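Long-range contacts in benzoate transport porin BenP (Acinetobacter baumannii AB307-0294, PDB 5DL8), which probably forms a monomeric outer-membrane beta-barrel channel of the OprD family that admits small molecules such as benzoate: residues 284-289 and 317-322; 248-253 and 265-270; 24-29 and 54-59. All coordinates share one frame; numbering follows the deposited sequence.

Contact 1: residues 284-289 and 317-322; sequences YQQIIG and DEKSYH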
loop_
_atom_site.group_PDB
_atom_site.type_symbol
_atom_site.label_atom_id
_atom_site.label_comp_id
_atom_site.label_asym_id
_atom_site.label_seq_id
_atom_site.Cartn_x
_atom_site.Cartn_y
_atom_site.Cartn_z
ATOM N N TYR A 284 -4.362 15.876 10.346
ATOM C CA TYR A 284 -3.168 16.401 11.004
ATOM C C TYR A 284 -2.242 15.213 11.324
ATOM O O TYR A 284 -2.693 14.157 11.724
ATOM C CB TYR A 284 -3.481 17.177 12.282
ATOM C CG TYR A 284 -2.178 17.698 12.949
ATOM C CD1 TYR A 284 -1.435 18.761 12.360
ATOM C CD2 TYR A 284 -1.613 17.051 14.141
ATOM C CE1 TYR A 284 -0.259 19.227 12.967
ATOM C CE2 TYR A 284 -0.391 17.498 14.732
ATOM C CZ TYR A 284 0.250 18.621 14.172
ATOM O OH TYR A 284 1.434 19.111 14.687
ATOM N N GLN A 285 -0.976 15.394 11.088
ATOM C CA GLN A 285 0.030 14.424 11.391
ATOM C C GLN A 285 1.340 15.081 11.870
ATOM O O GLN A 285 1.831 16.122 11.379
ATOM C CB GLN A 285 0.339 13.529 10.157
ATOM C CG GLN A 285 1.652 12.744 10.152
ATOM C CD GLN A 285 1.746 11.831 8.887
ATOM O OE1 GLN A 285 0.993 10.894 8.738
ATOM N NE2 GLN A 285 2.653 12.170 7.961
ATOM N N GLN A 286 1.956 14.397 12.799
ATOM C CA GLN A 286 3.180 14.873 13.379
ATOM C C GLN A 286 4.196 13.769 13.589
ATOM O O GLN A 286 3.836 12.762 14.178
ATOM C CB GLN A 286 2.887 15.526 14.749
ATOM C CG GLN A 286 3.961 16.472 15.110
ATOM C CD GLN A 286 3.739 17.302 16.380
ATOM O OE1 GLN A 286 2.717 17.928 16.550
ATOM N NE2 GLN A 286 4.820 17.403 17.214
ATOM N N ILE A 287 5.464 14.033 13.285
ATOM C CA ILE A 287 6.483 13.064 13.479
ATOM C C ILE A 287 7.320 13.592 14.648
ATOM O O ILE A 287 7.755 14.823 14.686
ATOM C CB ILE A 287 7.435 12.931 12.261
ATOM C CG1 ILE A 287 6.627 12.840 10.983
ATOM C CG2 ILE A 287 8.479 11.813 12.524
ATOM C CD1 ILE A 287 5.787 11.572 10.937
ATOM N N ILE A 288 7.633 12.689 15.579
ATOM C CA ILE A 288 8.299 13.075 16.890
ATOM C C ILE A 288 9.475 12.185 17.208
ATOM O O ILE A 288 9.405 10.970 16.978
ATOM C CB ILE A 288 7.328 13.064 18.114
ATOM C CG1 ILE A 288 5.968 13.709 17.754
ATOM C CG2 ILE A 288 7.943 13.871 19.329
ATOM C CD1 ILE A 288 4.827 13.366 18.653
ATOM N N GLY A 289 10.562 12.783 17.678
ATOM C CA GLY A 289 11.740 12.018 17.971
ATOM C C GLY A 289 12.938 12.528 17.220
ATOM O O GLY A 289 12.889 13.587 16.566
ATOM N N ASP A 317 10.597 15.630 12.757
ATOM C CA ASP A 317 9.906 16.790 13.276
ATOM C C ASP A 317 8.755 17.353 12.449
ATOM O O ASP A 317 8.165 18.365 12.846
ATOM C CB ASP A 317 10.882 17.901 13.622
ATOM C CG ASP A 317 11.789 17.561 14.795
ATOM O OD1 ASP A 317 11.484 16.733 15.667
ATOM O OD2 ASP A 317 12.759 18.249 14.960
ATOM N N GLU A 318 8.421 16.711 11.328
ATOM C CA GLU A 318 7.538 17.308 10.358
ATOM C C GLU A 318 6.081 17.262 10.882
ATOM O O GLU A 318 5.566 16.234 11.272
ATOM C CB GLU A 318 7.650 16.648 8.965
ATOM C CG GLU A 318 6.648 17.252 7.934
ATOM C CD GLU A 318 6.958 16.878 6.498
ATOM O OE1 GLU A 318 7.676 15.920 6.240
ATOM O OE2 GLU A 318 6.481 17.646 5.585
ATOM N N LYS A 319 5.476 18.432 10.920
ATOM C CA LYS A 319 4.025 18.604 11.087
ATOM C C LYS A 319 3.388 18.868 9.678
ATOM O O LYS A 319 3.823 19.717 8.856
ATOM C CB LYS A 319 3.754 19.809 11.948
ATOM C CG LYS A 319 4.461 19.807 13.298
ATOM C CD LYS A 319 4.011 21.107 14.044
ATOM C CE LYS A 319 4.330 21.246 15.555
ATOM N NZ LYS A 319 5.818 21.393 15.594
ATOM N N SER A 320 2.293 18.173 9.452
ATOM C CA SER A 320 1.469 18.339 8.199
ATOM C C SER A 320 -0.081 18.487 8.384
ATOM O O SER A 320 -0.714 17.837 9.270
ATOM C CB SER A 320 1.826 17.217 7.263
ATOM O OG SER A 320 1.646 15.965 7.909
ATOM N N TYR A 321 -0.677 19.294 7.495
ATOM C CA TYR A 321 -2.093 19.677 7.484
ATOM C C TYR A 321 -2.666 19.229 6.174
ATOM O O TYR A 321 -2.109 19.579 5.100
ATOM C CB TYR A 321 -2.292 21.202 7.678
ATOM C CG TYR A 321 -1.551 21.734 8.896
ATOM C CD1 TYR A 321 -0.239 22.023 8.767
ATOM C CD2 TYR A 321 -2.118 21.882 10.129
ATOM C CE1 TYR A 321 0.537 22.417 9.795
ATOM C CE2 TYR A 321 -1.328 22.343 11.224
ATOM C CZ TYR A 321 0.016 22.624 10.994
ATOM O OH TYR A 321 1.011 23.029 11.873
ATOM N N HIS A 322 -3.725 18.393 6.273
ATOM C CA HIS A 322 -4.247 17.600 5.118
ATOM C C HIS A 322 -5.705 17.979 4.862
ATOM O O HIS A 322 -6.522 18.137 5.812
ATOM C CB HIS A 322 -4.164 16.047 5.379
ATOM C CG HIS A 322 -2.786 15.546 5.695
ATOM N ND1 HIS A 322 -2.189 14.526 4.996
ATOM C CD2 HIS A 322 -1.931 15.864 6.685
ATOM C CE1 HIS A 322 -1.017 14.262 5.522
ATOM N NE2 HIS A 322 -0.824 15.098 6.514
HETATM O O HOH W 1 10.967 13.079 14.468
HETATM O O HOH W 2 10.918 15.463 17.918
#
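Strand residues 284-288 and 319-322 run antiparallel, their short axes 4.8 Å apart at an angle of 166°. Gln-285 and Ser-320 form a hydrogen-bonded pair, flanked by the non-hydrogen-bonded pairs Tyr-284 with Tyr-321 and Gln-286 with Lys-319. Ser-320 N reaches Gln-285 O at 2.9 Å, and Gln-285 N returns a bond to Ser-320 O. Beyond the last pair Ile-287 N still donates to Glu-318 O, and farther along, waters join Gly-289 to Asp-317: one accepts from Gly-289 N and donates to Asp-317 OD1.

On the face of Tyr-284, Gln-286, Lys-319 and Tyr-321, the side chains lie alongside one another. With its CG anti to the backbone N (chi1 179°), the Tyr-284 ring leans toward the neighbouring strand, its CE1 3.7 Å from Tyr-321 CE2, the two ring planes at 54°. Its hydroxyl donates to Gln-286 OE1 at 2.6 Å, which restrains the Gln-286 amide, while Lys-319 CD passes 3.3 Å from Tyr-284 OH on the way to a salt bridge with Asp-347.

On the face of Gln-285 and Ser-320, polar groups predominate. Ser-320 OG and His-322 NE2 share a hydrogen bond of 3.0 Å beside Gln-285 CB, and the Gln-285 amide goes on to the carbonyls of Gly-312 and Phe-313. Such two-faced antiparallel pairing builds the wall of a porin beta-barrel, here between strands joined by the long connection 289-318.

Contact 2: residues 248-253 and 265-270; sequences FKYFNA and ENIGLL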
loop_
_atom_site.group_PDB
_atom_site.type_symbol
_atom_site.label_atom_id
_atom_site.label_comp_id
_atom_site.label_asym_id
_atom_site.label_seq_id
_atom_site.Cartn_x
_atom_site.Cartn_y
_atom_site.Cartn_z
ATOM N N PHE A 248 -7.883 7.766 14.637
ATOM C CA PHE A 248 -6.671 8.130 15.350
ATOM C C PHE A 248 -5.690 7.084 15.117
ATOM O O PHE A 248 -5.998 5.959 15.392
ATOM C CB PHE A 248 -6.945 8.213 16.840
ATOM C CG PHE A 248 -5.723 8.409 17.720
ATOM C CD1 PHE A 248 -5.160 9.661 17.894
ATOM C CD2 PHE A 248 -5.209 7.334 18.480
ATOM C CE1 PHE A 248 -4.001 9.814 18.738
ATOM C CE2 PHE A 248 -4.068 7.481 19.365
ATOM C CZ PHE A 248 -3.478 8.732 19.510
ATOM N N LYS A 249 -4.496 7.468 14.713
ATOM C CA LYS A 249 -3.465 6.539 14.441
ATOM C C LYS A 249 -2.161 6.859 15.194
ATOM O O LYS A 249 -1.681 7.995 15.167
ATOM C CB LYS A 249 -3.189 6.533 12.923
ATOM C CG LYS A 249 -4.484 6.117 12.196
ATOM C CD LYS A 249 -4.456 6.255 10.715
ATOM C CE LYS A 249 -5.471 5.462 9.987
ATOM N NZ LYS A 249 -5.051 4.091 9.802
ATOM N N TYR A 250 -1.545 5.832 15.798
ATOM C CA TYR A 250 -0.254 5.989 16.517
ATOM C C TYR A 250 0.725 4.941 16.061
ATOM O O TYR A 250 0.464 3.731 16.111
ATOM C CB TYR A 250 -0.414 5.948 18.020
ATOM C CG TYR A 250 0.920 5.967 18.800
ATOM C CD1 TYR A 250 1.561 7.138 19.050
ATOM C CD2 TYR A 250 1.498 4.812 19.294
ATOM C CE1 TYR A 250 2.775 7.181 19.766
ATOM C CE2 TYR A 250 2.627 4.833 20.035
ATOM C CZ TYR A 250 3.288 6.036 20.235
ATOM O OH TYR A 250 4.497 6.087 20.895
ATOM N N PHE A 251 1.827 5.430 15.559
ATOM C CA PHE A 251 2.982 4.571 15.221
ATOM C C PHE A 251 4.207 4.863 16.148
ATOM O O PHE A 251 4.587 6.045 16.368
ATOM C CB PHE A 251 3.471 4.741 13.733
ATOM C CG PHE A 251 2.525 4.287 12.666
ATOM C CD1 PHE A 251 1.538 5.091 12.226
ATOM C CD2 PHE A 251 2.707 3.112 12.049
ATOM C CE1 PHE A 251 0.648 4.677 11.237
ATOM C CE2 PHE A 251 1.880 2.664 11.053
ATOM C CZ PHE A 251 0.839 3.433 10.627
ATOM N N ASN A 252 4.910 3.803 16.491
ATOM C CA ASN A 252 6.196 3.949 17.199
ATOM C C ASN A 252 7.197 3.045 16.516
ATOM O O ASN A 252 6.955 1.873 16.476
ATOM C CB ASN A 252 6.056 3.470 18.639
ATOM C CG ASN A 252 7.230 3.879 19.587
ATOM O OD1 ASN A 252 8.356 3.314 19.563
ATOM N ND2 ASN A 252 6.938 4.796 20.474
ATOM N N ALA A 253 8.318 3.626 16.091
ATOM C CA ALA A 253 9.483 2.914 15.441
ATOM C C ALA A 253 10.851 3.145 16.203
ATOM O O ALA A 253 11.315 4.254 16.409
ATOM C CB ALA A 253 9.625 3.356 13.993
ATOM N N GLU A 265 8.108 8.642 16.443
ATOM C CA GLU A 265 6.627 8.427 16.640
ATOM C C GLU A 265 5.893 9.176 15.511
ATOM O O GLU A 265 6.337 10.310 15.109
ATOM C CB GLU A 265 6.108 9.013 17.940
ATOM C CG GLU A 265 6.671 8.338 19.142
ATOM C CD GLU A 265 6.151 9.018 20.432
ATOM O OE1 GLU A 265 6.615 10.171 20.701
ATOM O OE2 GLU A 265 5.213 8.450 21.087
ATOM N N ASN A 266 4.778 8.624 15.079
ATOM C CA ASN A 266 3.877 9.315 14.077
ATOM C C ASN A 266 2.460 9.305 14.602
ATOM O O ASN A 266 1.828 8.259 14.825
ATOM C CB ASN A 266 4.059 8.731 12.684
ATOM C CG ASN A 266 2.995 9.188 11.664
ATOM O OD1 ASN A 266 2.003 9.761 11.990
ATOM N ND2 ASN A 266 3.191 8.827 10.429
ATOM N N ILE A 267 1.998 10.483 14.951
ATOM C CA ILE A 267 0.690 10.597 15.511
ATOM C C ILE A 267 -0.184 11.293 14.472
ATOM O O ILE A 267 0.185 12.357 14.011
ATOM C CB ILE A 267 0.729 11.432 16.856
ATOM C CG1 ILE A 267 1.765 10.776 17.761
ATOM C CG2 ILE A 267 -0.586 11.385 17.531
ATOM C CD1 ILE A 267 1.897 11.312 19.194
ATOM N N GLY A 268 -1.406 10.778 14.299
ATOM C CA GLY A 268 -2.325 11.245 13.293
ATOM C C GLY A 268 -3.800 11.243 13.670
ATOM O O GLY A 268 -4.231 10.459 14.508
ATOM N N LEU A 269 -4.522 12.198 13.123
ATOM C CA LEU A 269 -5.954 12.334 13.274
ATOM C C LEU A 269 -6.556 12.654 11.895
ATOM O O LEU A 269 -6.089 13.563 11.181
ATOM C CB LEU A 269 -6.231 13.435 14.300
ATOM C CG LEU A 269 -7.745 13.647 14.552
ATOM C CD1 LEU A 269 -8.499 12.477 15.198
ATOM C CD2 LEU A 269 -8.063 14.929 15.377
ATOM N N LEU A 270 -7.541 11.873 11.467
ATOM C CA LEU A 270 -8.283 12.162 10.299
ATOM C C LEU A 270 -9.753 12.189 10.539
ATOM O O LEU A 270 -10.315 11.244 11.176
ATOM C CB LEU A 270 -8.015 11.061 9.280
ATOM C CG LEU A 270 -8.605 11.217 7.858
ATOM C CD1 LEU A 270 -8.172 12.484 7.164
ATOM C CD2 LEU A 270 -8.217 10.002 7.020
HETATM O O HOH W 3 -0.376 8.358 12.518
#
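Tyr-250 leans over the neighbouring strand so that one edge of its ring meets Ile-267 and Glu-265. Its CD1 lies 3.9 Å from Ile-267 CG1, and farther out Glu-265 OE2 sits at the same ring's edge, in its plane. The carboxylate itself stands almost upright to the ring, the two planes 87° apart. Tyr-250 OH donates to Glu-265 OE2 in a bond modelled at 2.5 Å, very short for its kind, so the exact length is doubtful. That hydroxyl has a second partner, because Asn-252 ND2 donates to Tyr-250 OH at 2.8 Å with the oxygen in the amide plane. Together the two bonds would restrain the phenol, with the same caution about the shorter one. Phe-248 takes the same turn as Tyr-250, its CG anti to the backbone N (chi1 172°), and lies alongside Ile-267, with Phe-248 CE1 3.9 Å from Ile-267 CG2. A bound detergent molecule touches Phe-248 and Leu-269, consistent with this face being the outer, membrane-facing side of the porin barrel.

The strands 243-255 and 263-275 form a beta hairpin of that barrel, and their short segments run at 176° to each other. Lys-249 with Gly-268 and Phe-251 with Asn-266 are its hydrogen-bonded pairs here. Phe-251 N donates to Asn-266 O at 2.9 Å, and Lys-249 N to Gly-268 O.

On the buried face Phe-251 CB packs 4.2 Å from Asn-266 CB, and the ring goes on to meet Phe-305 edge-to-face. Lys-249 sends its ammonium away from Gly-268 to Tyr-230 OH and the carbonyl of Tyr-304. A water lies between Lys-249 O and Asn-266 OD1, at the edge of the Phe-251 ring, while Asn-266 ND2 makes a weak hydrogen bond to Gln-285.

Contact 3: residues 24-29 and 54-59; sequences DEWKFT and ASLFYK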
loop_
_atom_site.group_PDB
_atom_site.type_symbol
_atom_site.label_atom_id
_atom_site.label_comp_id
_atom_site.label_asym_id
_atom_site.label_seq_id
_atom_site.Cartn_x
_atom_site.Cartn_y
_atom_site.Cartn_z
ATOM N N ASP A 24 -13.959 -21.495 -6.230
ATOM C CA ASP A 24 -12.718 -20.926 -6.848
ATOM C C ASP A 24 -13.005 -19.494 -7.348
ATOM O O ASP A 24 -14.163 -19.188 -7.755
ATOM C CB ASP A 24 -12.208 -21.720 -8.046
ATOM C CG ASP A 24 -11.653 -23.118 -7.696
ATOM O OD1 ASP A 24 -11.607 -23.571 -6.567
ATOM O OD2 ASP A 24 -11.206 -23.782 -8.631
ATOM N N GLU A 25 -11.980 -18.633 -7.251
ATOM C CA GLU A 25 -12.010 -17.227 -7.689
ATOM C C GLU A 25 -10.773 -17.069 -8.580
ATOM O O GLU A 25 -9.656 -17.395 -8.175
ATOM C CB GLU A 25 -11.939 -16.204 -6.512
ATOM C CG GLU A 25 -13.209 -16.126 -5.615
ATOM C CD GLU A 25 -13.000 -15.580 -4.178
ATOM O OE1 GLU A 25 -12.040 -14.858 -3.856
ATOM O OE2 GLU A 25 -13.831 -15.883 -3.311
ATOM N N TRP A 26 -11.019 -16.655 -9.833
ATOM C CA TRP A 26 -9.987 -16.237 -10.775
ATOM C C TRP A 26 -10.071 -14.714 -11.042
ATOM O O TRP A 26 -11.184 -14.139 -11.033
ATOM C CB TRP A 26 -10.190 -16.951 -12.067
ATOM C CG TRP A 26 -10.117 -18.420 -12.074
ATOM C CD1 TRP A 26 -11.124 -19.281 -11.761
ATOM C CD2 TRP A 26 -9.040 -19.203 -12.529
ATOM N NE1 TRP A 26 -10.716 -20.527 -11.938
ATOM C CE2 TRP A 26 -9.436 -20.530 -12.414
ATOM C CE3 TRP A 26 -7.723 -18.904 -12.975
ATOM C CZ2 TRP A 26 -8.598 -21.614 -12.771
ATOM C CZ3 TRP A 26 -6.855 -19.976 -13.329
ATOM C CH2 TRP A 26 -7.308 -21.325 -13.230
ATOM N N LYS A 27 -8.932 -14.050 -11.299
ATOM C CA LYS A 27 -8.981 -12.632 -11.709
ATOM C C LYS A 27 -8.020 -12.478 -12.837
ATOM O O LYS A 27 -6.867 -12.811 -12.656
ATOM C CB LYS A 27 -8.593 -11.731 -10.545
ATOM C CG LYS A 27 -9.017 -10.278 -10.713
ATOM C CD LYS A 27 -8.876 -9.293 -9.517
ATOM C CE LYS A 27 -7.674 -9.563 -8.609
ATOM N NZ LYS A 27 -7.649 -8.547 -7.476
ATOM N N PHE A 28 -8.499 -12.019 -13.985
ATOM C CA PHE A 28 -7.687 -11.648 -15.122
ATOM C C PHE A 28 -7.651 -10.146 -15.240
ATOM O O PHE A 28 -8.682 -9.490 -15.246
ATOM C CB PHE A 28 -8.288 -12.181 -16.440
ATOM C CG PHE A 28 -7.472 -11.828 -17.638
ATOM C CD1 PHE A 28 -6.206 -12.319 -17.786
ATOM C CD2 PHE A 28 -7.941 -10.970 -18.588
ATOM C CE1 PHE A 28 -5.388 -11.919 -18.852
ATOM C CE2 PHE A 28 -7.152 -10.606 -19.686
ATOM C CZ PHE A 28 -5.883 -11.070 -19.818
ATOM N N THR A 29 -6.452 -9.607 -15.388
ATOM C CA THR A 29 -6.284 -8.184 -15.588
ATOM C C THR A 29 -5.340 -7.838 -16.779
ATOM O O THR A 29 -4.530 -8.608 -17.203
ATOM C CB THR A 29 -5.761 -7.396 -14.337
ATOM O OG1 THR A 29 -4.402 -7.676 -14.126
ATOM C CG2 THR A 29 -6.522 -7.664 -13.007
ATOM N N ALA A 54 -0.271 -7.958 -18.518
ATOM C CA ALA A 54 -1.323 -8.966 -18.419
ATOM C C ALA A 54 -1.003 -9.849 -17.171
ATOM O O ALA A 54 0.149 -10.148 -16.921
ATOM C CB ALA A 54 -1.428 -9.834 -19.647
ATOM N N SER A 55 -2.062 -10.176 -16.415
ATOM C CA SER A 55 -1.937 -10.905 -15.175
ATOM C C SER A 55 -3.087 -11.831 -14.916
ATOM O O SER A 55 -4.208 -11.573 -15.352
ATOM C CB SER A 55 -1.868 -9.954 -13.988
ATOM O OG SER A 55 -0.794 -9.053 -14.089
ATOM N N LEU A 56 -2.792 -12.883 -14.174
ATOM C CA LEU A 56 -3.793 -13.840 -13.759
ATOM C C LEU A 56 -3.573 -14.304 -12.287
ATOM O O LEU A 56 -2.419 -14.527 -11.868
ATOM C CB LEU A 56 -3.721 -15.038 -14.715
ATOM C CG LEU A 56 -4.802 -16.117 -14.533
ATOM C CD1 LEU A 56 -6.160 -15.493 -14.737
ATOM C CD2 LEU A 56 -4.529 -17.270 -15.464
ATOM N N PHE A 57 -4.657 -14.327 -11.531
ATOM C CA PHE A 57 -4.670 -14.651 -10.080
ATOM C C PHE A 57 -5.740 -15.741 -9.821
ATOM O O PHE A 57 -6.890 -15.672 -10.287
ATOM C CB PHE A 57 -4.996 -13.430 -9.173
ATOM C CG PHE A 57 -4.101 -12.257 -9.420
ATOM C CD1 PHE A 57 -4.433 -11.315 -10.403
ATOM C CD2 PHE A 57 -2.894 -12.128 -8.751
ATOM C CE1 PHE A 57 -3.592 -10.249 -10.679
ATOM C CE2 PHE A 57 -2.058 -11.044 -8.993
ATOM C CZ PHE A 57 -2.376 -10.135 -9.987
ATOM N N TYR A 58 -5.323 -16.754 -9.098
ATOM C CA TYR A 58 -6.132 -17.884 -8.808
ATOM C C TYR A 58 -6.145 -18.122 -7.301
ATOM O O TYR A 58 -5.062 -18.108 -6.638
ATOM C CB TYR A 58 -5.588 -19.087 -9.521
ATOM C CG TYR A 58 -6.273 -20.377 -9.083
ATOM C CD1 TYR A 58 -7.594 -20.692 -9.500
ATOM C CD2 TYR A 58 -5.600 -21.299 -8.240
ATOM C CE1 TYR A 58 -8.187 -21.885 -9.085
ATOM C CE2 TYR A 58 -6.181 -22.474 -7.870
ATOM C CZ TYR A 58 -7.451 -22.751 -8.289
ATOM O OH TYR A 58 -7.972 -23.887 -7.845
ATOM N N LYS A 59 -7.363 -18.326 -6.784
ATOM C CA LYS A 59 -7.568 -18.736 -5.414
ATOM C C LYS A 59 -8.542 -19.814 -5.276
ATOM O O LYS A 59 -9.753 -19.565 -5.399
ATOM C CB LYS A 59 -8.201 -17.632 -4.633
ATOM C CG LYS A 59 -7.403 -16.375 -4.582
ATOM C CD LYS A 59 -8.128 -15.340 -3.747
ATOM C CE LYS A 59 -8.378 -15.918 -2.374
ATOM N NZ LYS A 59 -8.578 -14.774 -1.457
HETATM O O HOH W 4 -2.059 -6.830 -15.501
#
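Lys-59 O accepts from Glu-25 N, at 3.0 Å, and from Gln-21 NE2; Lys-59 N in turn donates to Glu-25 O. The same two-bond pairing recurs at Lys-27 with Phe-57 and at Thr-29 with Ser-55, so three hydrogen-bonded pairs with six bonds join the two segments.

Between the first two of these pairs, Tyr-58 comes edge-on to the indole of Trp-26. Its CD1 lies over the centre of the indole, 3.5 Å from Trp-26 CE2, with the six-membered rings at 51°. Turning CG anti to the backbone N (chi1 171°) lays the phenol across the neighbouring strand, where Tyr-58 OH makes a weak bond of 3.3 Å to Asp-24 OD2; the other carboxylate oxygen accepts from Lys-61 N. Leu-56 CD1 fills in beside the indole, at its edge and 4.1 Å from Trp-26 CE3.

The reverse face is more polar. One water joins Thr-29 OG1, at 2.8 Å, to Ser-55 OG. The aliphatic part of Lys-27 passes the Phe-57 ring, while Glu-25 and Lys-59 run alongside each other without closing a salt bridge.

Within the barrel wall this hairpin is flanked on both edges: strand 25-39 pairs with 394-406, Trp-26 stacking on the C-terminal Phe-407, and strand 47-65 pairs with 72-87, where Phe-57 touches Ser-81 and Gln-83.

Overall arrangement
All three contacts join neighbouring antiparallel strands of the barrel wall. Contacts 1 and 2 are adjacent, their centres about 9 Å apart: strand 263-275 of contact 2 pairs directly with strand 278-288 of contact 1, and both are partly buried. Contact 3 lies on the opposite side of the chain's centre, about 40 Å from contact 1 between centres, and is a surface contact near the seam where first and last strands meet. Chemistry follows place. Contacts 1 and 2 back, through amide, histidine or lysine groups, onto loops that probably fold into the barrel, as in other porins; contact 3 adds to its backbone bonds an edge-to-face aromatic pair on one face and charged and hydroxyl side chains on the other.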